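PDB 6N2C: tapirin from Caldicellulosiruptor hydrothermalis, which probably binds cellulose and so attaches this extremely thermophilic bacterium to plant biomass, through a beta-helical C-terminal domain that carries a zinc ion. Local coordinates for residues A[337-342]-A[353-358]; A[466-471]-A[515-520]; A[520-525]-A[535-540]. All coordinates share one frame; numbering follows the deposited sequence.

Contact 1. Residues A[337-342]-A[353-358]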
loop_
_atom_site.group_PDB
_atom_site.type_symbol
_atom_site.label_atom_id
_atom_site.label_comp_id
_atom_site.label_asym_id
_atom_site.label_seq_id
_atom_site.Cartn_x
_atom_site.Cartn_y
_atom_site.Cartn_z
ATOM N N GLY A 337 -19.060 1.611 0.001
ATOM C CA GLY A 337 -18.522 1.728 1.335
ATOM C C GLY A 337 -19.177 2.863 2.090
ATOM O O GLY A 337 -19.846 3.744 1.497
ATOM N N ASP A 338 -18.868 2.914 3.384
ATOM C CA ASP A 338 -19.344 3.999 4.212
ATOM C C ASP A 338 -18.222 4.972 4.464
ATOM O O ASP A 338 -17.026 4.599 4.579
ATOM C CB ASP A 338 -19.860 3.423 5.575
ATOM C CG ASP A 338 -21.047 2.501 5.433
ATOM O OD1 ASP A 338 -21.831 2.584 4.458
ATOM O OD2 ASP A 338 -21.241 1.739 6.382
ATOM N N ILE A 339 -18.613 6.235 4.602
ATOM C CA ILE A 339 -17.703 7.303 4.813
ATOM C C ILE A 339 -18.140 8.023 6.092
ATOM O O ILE A 339 -19.339 8.338 6.230
ATOM C CB ILE A 339 -17.798 8.271 3.702
ATOM C CG1 ILE A 339 -17.411 7.661 2.349
ATOM C CG2 ILE A 339 -16.840 9.426 3.943
ATOM C CD1 ILE A 339 -17.351 8.661 1.172
ATOM N N GLU A 340 -17.196 8.260 7.024
ATOM C CA GLU A 340 -17.564 8.940 8.271
ATOM C C GLU A 340 -16.511 10.031 8.498
ATOM O O GLU A 340 -15.296 9.735 8.553
ATOM C CB GLU A 340 -17.663 7.926 9.407
ATOM C CG GLU A 340 -17.923 8.582 10.759
ATOM C CD GLU A 340 -17.954 7.542 11.879
ATOM O OE1 GLU A 340 -17.940 6.306 11.621
ATOM O OE2 GLU A 340 -18.069 7.959 13.018
ATOM N N ILE A 341 -16.947 11.302 8.581
ATOM C CA ILE A 341 -16.057 12.407 8.803
ATOM C C ILE A 341 -16.487 13.003 10.149
ATOM O O ILE A 341 -17.656 13.348 10.306
ATOM C CB ILE A 341 -16.209 13.451 7.689
ATOM C CG1 ILE A 341 -16.059 12.762 6.302
ATOM C CG2 ILE A 341 -15.281 14.612 7.830
ATOM C CD1 ILE A 341 -16.213 13.665 5.140
ATOM N N ARG A 342 -15.566 13.021 11.109
ATOM C CA ARG A 342 -15.881 13.599 12.405
ATOM C C ARG A 342 -14.671 14.310 12.948
ATOM O O ARG A 342 -13.648 14.477 12.274
ATOM C CB ARG A 342 -16.389 12.516 13.318
ATOM C CG ARG A 342 -15.406 11.516 13.769
ATOM C CD ARG A 342 -15.975 10.706 14.953
ATOM N NE ARG A 342 -17.236 10.060 14.649
ATOM C CZ ARG A 342 -18.433 10.266 15.260
ATOM N NH1 ARG A 342 -19.482 9.602 14.801
ATOM N NH2 ARG A 342 -18.644 11.104 16.300
ATOM N N THR A 353 -14.591 15.610 -9.655
ATOM C CA THR A 353 -14.617 14.533 -8.734
ATOM C C THR A 353 -16.018 14.080 -8.401
ATOM O O THR A 353 -16.994 14.878 -8.439
ATOM C CB THR A 353 -13.839 14.938 -7.458
ATOM O OG1 THR A 353 -14.333 16.191 -6.927
ATOM C CG2 THR A 353 -12.380 15.091 -7.763
ATOM N N VAL A 354 -16.147 12.795 -8.078
ATOM C CA VAL A 354 -17.421 12.221 -7.677
ATOM C C VAL A 354 -17.152 11.319 -6.479
ATOM O O VAL A 354 -16.172 10.613 -6.475
ATOM C CB VAL A 354 -18.041 11.364 -8.863
ATOM C CG1 VAL A 354 -19.351 10.764 -8.469
ATOM C CG2 VAL A 354 -18.216 12.241 -10.079
ATOM N N VAL A 355 -18.081 11.293 -5.540
ATOM C CA VAL A 355 -18.023 10.434 -4.387
ATOM C C VAL A 355 -19.243 9.557 -4.356
ATOM O O VAL A 355 -20.389 10.077 -4.501
ATOM C CB VAL A 355 -17.969 11.289 -3.101
ATOM C CG1 VAL A 355 -18.190 10.398 -1.841
ATOM C CG2 VAL A 355 -16.691 12.046 -3.066
ATOM N N TYR A 356 -19.050 8.228 -4.329
ATOM C CA TYR A 356 -20.104 7.255 -4.088
ATOM C C TYR A 356 -19.996 6.575 -2.722
ATOM O O TYR A 356 -18.919 6.159 -2.322
ATOM C CB TYR A 356 -20.047 6.151 -5.141
ATOM C CG TYR A 356 -20.167 6.626 -6.584
ATOM C CD1 TYR A 356 -21.441 6.800 -7.196
ATOM C CD2 TYR A 356 -19.062 6.847 -7.341
ATOM C CE1 TYR A 356 -21.509 7.242 -8.528
ATOM C CE2 TYR A 356 -19.144 7.205 -8.663
ATOM C CZ TYR A 356 -20.366 7.418 -9.241
ATOM O OH TYR A 356 -20.434 7.831 -10.528
ATOM N N ALA A 357 -21.097 6.486 -2.035
ATOM C CA ALA A 357 -21.186 5.858 -0.757
ATOM C C ALA A 357 -22.492 5.166 -0.520
ATOM O O ALA A 357 -23.532 5.356 -1.174
ATOM C CB ALA A 357 -20.991 6.921 0.347
ATOM N N ASN A 358 -22.420 4.213 0.393
ATOM C CA ASN A 358 -23.598 3.640 1.038
ATOM C C ASN A 358 -24.036 4.648 2.142
ATOM O O ASN A 358 -24.839 5.520 1.868
ATOM C CB ASN A 358 -23.265 2.263 1.574
ATOM C CG ASN A 358 -24.431 1.622 2.249
ATOM O OD1 ASN A 358 -25.558 1.802 1.817
ATOM N ND2 ASN A 358 -24.184 0.877 3.308
#
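G337 and N358 meet at a corner of the parallel beta-helix, where the turn leading into strand 338-341 stacks on the turn one coil further along that follows strand 354-356. The backbone tie is N358 N to G337 O, 2.8 Å, with the donor lifted 38° above the carbonyl plane; the same oxygen has the CA of A357 beside it. G337 follows a cis peptide bond and has positive phi, a backbone shape that favours glycine.

The side chain of N358 runs alongside that of D338 on the preceding coil. N358 CB lies 3.2 Å from D338 OD1. With CG anti to the backbone N (chi1 180°), the amide continues beside the D338 carboxylate, the two pointing the same way with their planes 28° apart. CG passes the same oxygen, and at the tip N358 ND2 makes a weak hydrogen bond to D338 OD1, 3.1 Å. OD1 of N358 turns to the next coil, where N379 ND2 gives it another weak bond. The firmer partner of D338 OD1 is the backbone N of N359, so one carboxylate oxygen is shared by two consecutive residues of the adjoining turn.

Further along 337-342, and within that segment, R342 forms a salt bridge with E340, which also pairs with K318. On the buried side of the corner, L360 and F316 pack against I339 and continue the apolar contact made by its tip. I339 CD1 reaches across to the CB of A357 at 4.1 Å and, closer, to V355 CG1 at 3.6 Å.

Contact 2. Residues A[466-471]-A[515-520]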
loop_
_atom_site.group_PDB
_atom_site.type_symbol
_atom_site.label_atom_id
_atom_site.label_comp_id
_atom_site.label_asym_id
_atom_site.label_seq_id
_atom_site.Cartn_x
_atom_site.Cartn_y
_atom_site.Cartn_z
ATOM N N ILE A 466 8.563 -20.341 -7.814
ATOM C CA ILE A 466 9.672 -20.366 -6.908
ATOM C C ILE A 466 9.403 -21.434 -5.873
ATOM O O ILE A 466 8.421 -21.396 -5.123
ATOM C CB ILE A 466 10.067 -18.975 -6.264
ATOM C CG1 ILE A 466 11.293 -19.136 -5.425
ATOM C CG2 ILE A 466 8.936 -18.331 -5.501
ATOM C CD1 ILE A 466 11.994 -17.897 -4.927
ATOM N N ARG A 467 10.358 -22.354 -5.728
ATOM C CA ARG A 467 10.108 -23.622 -4.970
ATOM C C ARG A 467 11.335 -23.874 -4.128
ATOM O O ARG A 467 12.208 -24.705 -4.515
ATOM C CB ARG A 467 9.878 -24.783 -5.936
ATOM C CG ARG A 467 8.631 -24.535 -6.737
ATOM C CD ARG A 467 8.285 -25.642 -7.679
ATOM N NE ARG A 467 7.237 -25.246 -8.548
ATOM C CZ ARG A 467 6.825 -25.958 -9.596
ATOM N NH1 ARG A 467 7.259 -27.230 -9.782
ATOM N NH2 ARG A 467 5.966 -25.419 -10.458
ATOM N N LEU A 468 11.406 -23.235 -2.961
ATOM C CA LEU A 468 12.577 -23.391 -2.133
ATOM C C LEU A 468 12.723 -24.808 -1.579
ATOM O O LEU A 468 13.810 -25.239 -1.238
ATOM C CB LEU A 468 12.693 -22.306 -1.085
ATOM C CG LEU A 468 12.755 -20.885 -1.668
ATOM C CD1 LEU A 468 12.741 -19.820 -0.559
ATOM C CD2 LEU A 468 13.893 -20.704 -2.655
ATOM N N ASP A 469 11.624 -25.566 -1.544
ATOM C CA ASP A 469 11.706 -26.976 -1.133
ATOM C C ASP A 469 12.400 -27.842 -2.142
ATOM O O ASP A 469 12.682 -29.017 -1.812
ATOM C CB ASP A 469 10.315 -27.536 -0.829
ATOM C CG ASP A 469 9.753 -27.038 0.517
ATOM O OD1 ASP A 469 10.482 -26.468 1.356
ATOM O OD2 ASP A 469 8.584 -27.296 0.763
ATOM N N ASN A 470 12.680 -27.333 -3.363
ATOM C CA ASN A 470 13.433 -28.044 -4.357
ATOM C C ASN A 470 14.942 -27.909 -4.111
ATOM O O ASN A 470 15.716 -28.402 -4.930
ATOM C CB ASN A 470 13.039 -27.687 -5.769
ATOM C CG ASN A 470 11.704 -28.261 -6.134
ATOM O OD1 ASN A 470 11.216 -29.192 -5.420
ATOM N ND2 ASN A 470 11.131 -27.844 -7.268
ATOM N N ILE A 471 15.367 -27.227 -3.041
ATOM C CA ILE A 471 16.762 -27.210 -2.658
ATOM C C ILE A 471 16.992 -28.490 -1.821
ATOM O O ILE A 471 16.590 -28.525 -0.653
ATOM C CB ILE A 471 17.134 -25.983 -1.813
ATOM C CG1 ILE A 471 16.884 -24.670 -2.556
ATOM C CG2 ILE A 471 18.540 -26.064 -1.346
ATOM C CD1 ILE A 471 16.869 -23.511 -1.641
ATOM N N PHE A 515 24.841 -13.412 -3.156
ATOM C CA PHE A 515 23.573 -14.006 -3.576
ATOM C C PHE A 515 23.295 -15.221 -2.690
ATOM O O PHE A 515 24.053 -16.204 -2.727
ATOM C CB PHE A 515 23.659 -14.408 -5.067
ATOM C CG PHE A 515 23.951 -13.272 -5.937
ATOM C CD1 PHE A 515 22.973 -12.422 -6.394
ATOM C CD2 PHE A 515 25.303 -12.974 -6.267
ATOM C CE1 PHE A 515 23.265 -11.332 -7.203
ATOM C CE2 PHE A 515 25.574 -11.884 -7.022
ATOM C CZ PHE A 515 24.597 -11.101 -7.521
ATOM N N VAL A 516 22.214 -15.143 -1.921
ATOM C CA VAL A 516 21.804 -16.204 -0.987
ATOM C C VAL A 516 20.428 -16.715 -1.292
ATOM O O VAL A 516 19.468 -15.941 -1.380
ATOM C CB VAL A 516 21.934 -15.736 0.469
ATOM C CG1 VAL A 516 21.579 -16.882 1.396
ATOM C CG2 VAL A 516 23.305 -15.273 0.779
ATOM N N ILE A 517 20.296 -18.038 -1.495
ATOM C CA ILE A 517 19.029 -18.667 -1.713
ATOM C C ILE A 517 18.948 -19.845 -0.748
ATOM O O ILE A 517 19.762 -20.791 -0.919
ATOM C CB ILE A 517 18.842 -19.154 -3.135
ATOM C CG1 ILE A 517 18.992 -17.993 -4.163
ATOM C CG2 ILE A 517 17.420 -19.760 -3.275
ATOM C CD1 ILE A 517 20.438 -17.822 -4.631
ATOM N N THR A 518 18.015 -19.831 0.198
ATOM C CA THR A 518 18.153 -20.813 1.311
ATOM C C THR A 518 16.857 -21.277 1.863
ATOM O O THR A 518 15.838 -20.579 1.757
ATOM C CB THR A 518 18.962 -20.246 2.447
ATOM O OG1 THR A 518 19.086 -21.249 3.501
ATOM C CG2 THR A 518 18.364 -19.006 3.067
ATOM N N LYS A 519 16.810 -22.574 2.238
ATOM C CA LYS A 519 15.635 -23.107 2.928
ATOM C C LYS A 519 15.548 -22.663 4.370
ATOM O O LYS A 519 14.502 -22.799 4.999
ATOM C CB LYS A 519 15.668 -24.612 2.943
ATOM C CG LYS A 519 15.427 -25.268 1.654
ATOM C CD LYS A 519 14.781 -26.713 1.759
ATOM C CE LYS A 519 15.739 -27.717 2.323
ATOM N NZ LYS A 519 15.369 -29.144 1.957
ATOM N N SER A 520 16.609 -22.154 4.944
ATOM C CA SER A 520 16.639 -21.549 6.282
ATOM C C SER A 520 16.088 -20.124 6.210
ATOM O O SER A 520 15.664 -19.665 5.134
ATOM C CB SER A 520 18.085 -21.542 6.898
ATOM O OG SER A 520 19.000 -20.649 6.232
HETATM O O HOH W 1 13.098 -30.334 0.390
#
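This is a largely apolar loop-on-strand contact, with the long chain of a lysine laid across the loop: residues 466-471, which contain a short 3-10 turn, pack against the end of strand 513-518 near one end of the beta-helix. L468, I471 and I517 form the buried part. L468 CD2 touches I517 CG2 at 3.7 Å, the two side chains standing roughly perpendicular, and I471 CD1 comes to I517 CG2 from a second direction at 4.1 Å. CD1 of L468 rests near the carbonyl oxygen of T518. I536 on the adjacent strand 534-537 also receives L468, and V487 on strand 483-488 receives I471, so the loop spans three neighbouring strands of this face.

K519, just past the strand, lies along the loop instead of pointing straight out. K519 CG packs 3.3 Å from L468 O, an oxygen already accepting from I471 N in the 3-10 turn. From there the lysine chain and the I471 side chain run antiparallel alongside each other, and a bend at chi3 (-70°) turns the end onto the I471 carbonyl. The charged atoms of D469 and K519 do not meet, D469 OD1 lying 5.6 Å from K519 NZ, though their opposite charges would probably favour each other.

Two acceptors hold that ammonium to the loop backbone. K519 NZ donates to I471 O at 2.9 Å, nearly in line with the carbonyl (C=O...N angle 168°), and to a water at 3.0 Å, which in turn donates to D469 O over 2.6 Å.

Contact 3. Residues A[520-525]-A[535-540]. With EDO (1,2-ethanediol), chain D.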
loop_
_atom_site.group_PDB
_atom_site.type_symbol
_atom_site.label_atom_id
_atom_site.label_comp_id
_atom_site.label_asym_id
_atom_site.label_seq_id
_atom_site.Cartn_x
_atom_site.Cartn_y
_atom_site.Cartn_z
ATOM N N SER A 520 16.609 -22.154 4.944
ATOM C CA SER A 520 16.639 -21.549 6.282
ATOM C C SER A 520 16.088 -20.124 6.210
ATOM O O SER A 520 15.664 -19.665 5.134
ATOM C CB SER A 520 18.085 -21.542 6.898
ATOM O OG SER A 520 19.000 -20.649 6.232
ATOM N N GLY A 521 16.112 -19.444 7.346
ATOM C CA GLY A 521 16.078 -17.987 7.315
ATOM C C GLY A 521 17.449 -17.409 7.036
ATOM O O GLY A 521 18.394 -18.157 6.818
ATOM N N ILE A 522 17.520 -16.121 6.995
ATOM C CA ILE A 522 18.736 -15.339 6.827
ATOM C C ILE A 522 18.806 -14.292 7.872
ATOM O O ILE A 522 17.987 -13.406 7.898
ATOM C CB ILE A 522 18.894 -14.666 5.439
ATOM C CG1 ILE A 522 18.902 -15.698 4.329
ATOM C CG2 ILE A 522 20.180 -13.873 5.399
ATOM C CD1 ILE A 522 18.731 -15.178 2.903
ATOM N N ASN A 523 19.814 -14.386 8.771
ATOM C CA ASN A 523 20.056 -13.318 9.727
ATOM C C ASN A 523 21.252 -12.604 9.304
ATOM O O ASN A 523 22.361 -13.173 9.350
ATOM C CB ASN A 523 20.286 -13.956 11.119
ATOM C CG ASN A 523 19.077 -14.708 11.610
ATOM O OD1 ASN A 523 17.917 -14.283 11.363
ATOM N ND2 ASN A 523 19.309 -15.878 12.269
ATOM N N VAL A 524 21.084 -11.371 8.887
ATOM C CA VAL A 524 22.166 -10.576 8.353
ATOM C C VAL A 524 22.978 -9.960 9.503
ATOM O O VAL A 524 22.432 -9.318 10.413
ATOM C CB VAL A 524 21.686 -9.480 7.469
ATOM C CG1 VAL A 524 22.861 -8.747 6.819
ATOM C CG2 VAL A 524 20.803 -10.050 6.350
ATOM N N PRO A 525 24.298 -10.207 9.518
ATOM C CA PRO A 525 25.080 -9.702 10.652
ATOM C C PRO A 525 25.012 -8.226 10.812
ATOM O O PRO A 525 24.952 -7.489 9.820
ATOM C CB PRO A 525 26.523 -10.110 10.300
ATOM C CG PRO A 525 26.373 -11.286 9.493
ATOM C CD PRO A 525 25.079 -11.154 8.709
ATOM N N LEU A 535 18.697 -11.708 -1.647
ATOM C CA LEU A 535 18.513 -12.555 -0.456
ATOM C C LEU A 535 17.134 -13.185 -0.522
ATOM O O LEU A 535 16.117 -12.447 -0.550
ATOM C CB LEU A 535 18.669 -11.748 0.820
ATOM C CG LEU A 535 19.965 -11.002 1.057
ATOM C CD1 LEU A 535 19.838 -10.070 2.290
ATOM C CD2 LEU A 535 21.195 -11.867 1.125
ATOM N N ILE A 536 17.115 -14.541 -0.588
ATOM C CA ILE A 536 15.889 -15.354 -0.864
ATOM C C ILE A 536 15.912 -16.418 0.195
ATOM O O ILE A 536 16.850 -17.249 0.232
ATOM C CB ILE A 536 15.873 -15.939 -2.263
ATOM C CG1 ILE A 536 15.793 -14.759 -3.269
ATOM C CG2 ILE A 536 14.696 -16.888 -2.421
ATOM C CD1 ILE A 536 15.884 -15.163 -4.702
ATOM N N ALA A 537 14.869 -16.392 1.020
ATOM C CA ALA A 537 14.804 -17.311 2.195
ATOM C C ALA A 537 13.452 -17.893 2.399
ATOM O O ALA A 537 12.394 -17.274 2.192
ATOM C CB ALA A 537 15.304 -16.613 3.447
ATOM N N ASN A 538 13.450 -19.195 2.768
ATOM C CA ASN A 538 12.148 -19.812 3.141
ATOM C C ASN A 538 11.793 -19.417 4.556
ATOM O O ASN A 538 10.599 -19.311 4.867
ATOM C CB ASN A 538 12.291 -21.309 3.066
ATOM C CG ASN A 538 11.013 -22.000 2.693
ATOM O OD1 ASN A 538 10.267 -21.584 1.782
ATOM N ND2 ASN A 538 10.843 -23.182 3.280
ATOM N N GLY A 539 12.786 -19.175 5.426
ATOM C CA GLY A 539 12.542 -18.623 6.718
ATOM C C GLY A 539 12.585 -17.125 6.656
ATOM O O GLY A 539 12.663 -16.552 5.575
ATOM N N SER A 540 12.502 -16.490 7.803
ATOM C CA SER A 540 12.491 -15.050 7.855
ATOM C C SER A 540 13.821 -14.417 7.473
ATOM O O SER A 540 14.894 -14.957 7.767
ATOM C CB SER A 540 12.128 -14.510 9.256
ATOM O OG SER A 540 10.774 -14.828 9.520
HETATM C C1 EDO D . 20.165 -17.782 9.817
HETATM O O1 EDO D . 21.114 -16.972 9.169
HETATM C C2 EDO D . 20.290 -19.241 9.351
HETATM O O2 EDO D . 21.592 -19.811 9.583
HETATM O O HOH W 2 15.788 -15.439 10.341
#
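The S520 carbonyl is met from above its plane: G539 N donates to S520 O at 2.9 Å from 59° out of plane. S540 O receives I522 N with a smaller tilt, 24°, at 3.0 Å. G521 O is met in the carbonyl plane, on a lone pair, by S520 OG at 2.6 Å. That hydroxyl, placed between the backbone N and carbonyl carbon by chi1 of 69°, also bonds to T518 OG1. With an alanine at S520, the G521 carbonyl and the T518 hydroxyl would probably both lose the oxygen that joins them, and the turn would be less firmly fixed.

The two backbone bonds join corners of successive coils of the beta-helix, before strands 522-524 and 541-543. Two glycines let the turns close up, G521 CA to G539 CA being 3.6 Å; a CB on G539 would collide with G521 N. Inside, I522 CD1 covers the CB of A537 (3.8 Å), and V524 CG2 meets L535 CD1 at 4.2 Å, their side chains nearly perpendicular. The zinc ion lies about 12 Å from the L535 side chain. Outside, a water bridges N523 OD1 and S540 O, and N523 N donates at 2.9 Å to O1 of ethanediol, probably from the crystallisation liquor.

In the fold
From the N terminus, the chain winds from strand 186-190 towards strand 434-436, and contact 1 closes one coil on the way, joining residues 337-342 to 353-358. The chain then returns outside the coils, through helix 451-457, to the other end. There contact 2 closes a longer loop, from 466-471 to 515-520, that contains strand 483-488 and helix 494-500. Contact 3 starts at the shared S520 and closes another single coil, which includes H530 and D532 of the zinc site. The three follow in series without crossing. Contacts 2 and 3 touch, their strands 513-518 and 534-537 being neighbours; contact 1 is centred 46 Å from the centre of contact 2.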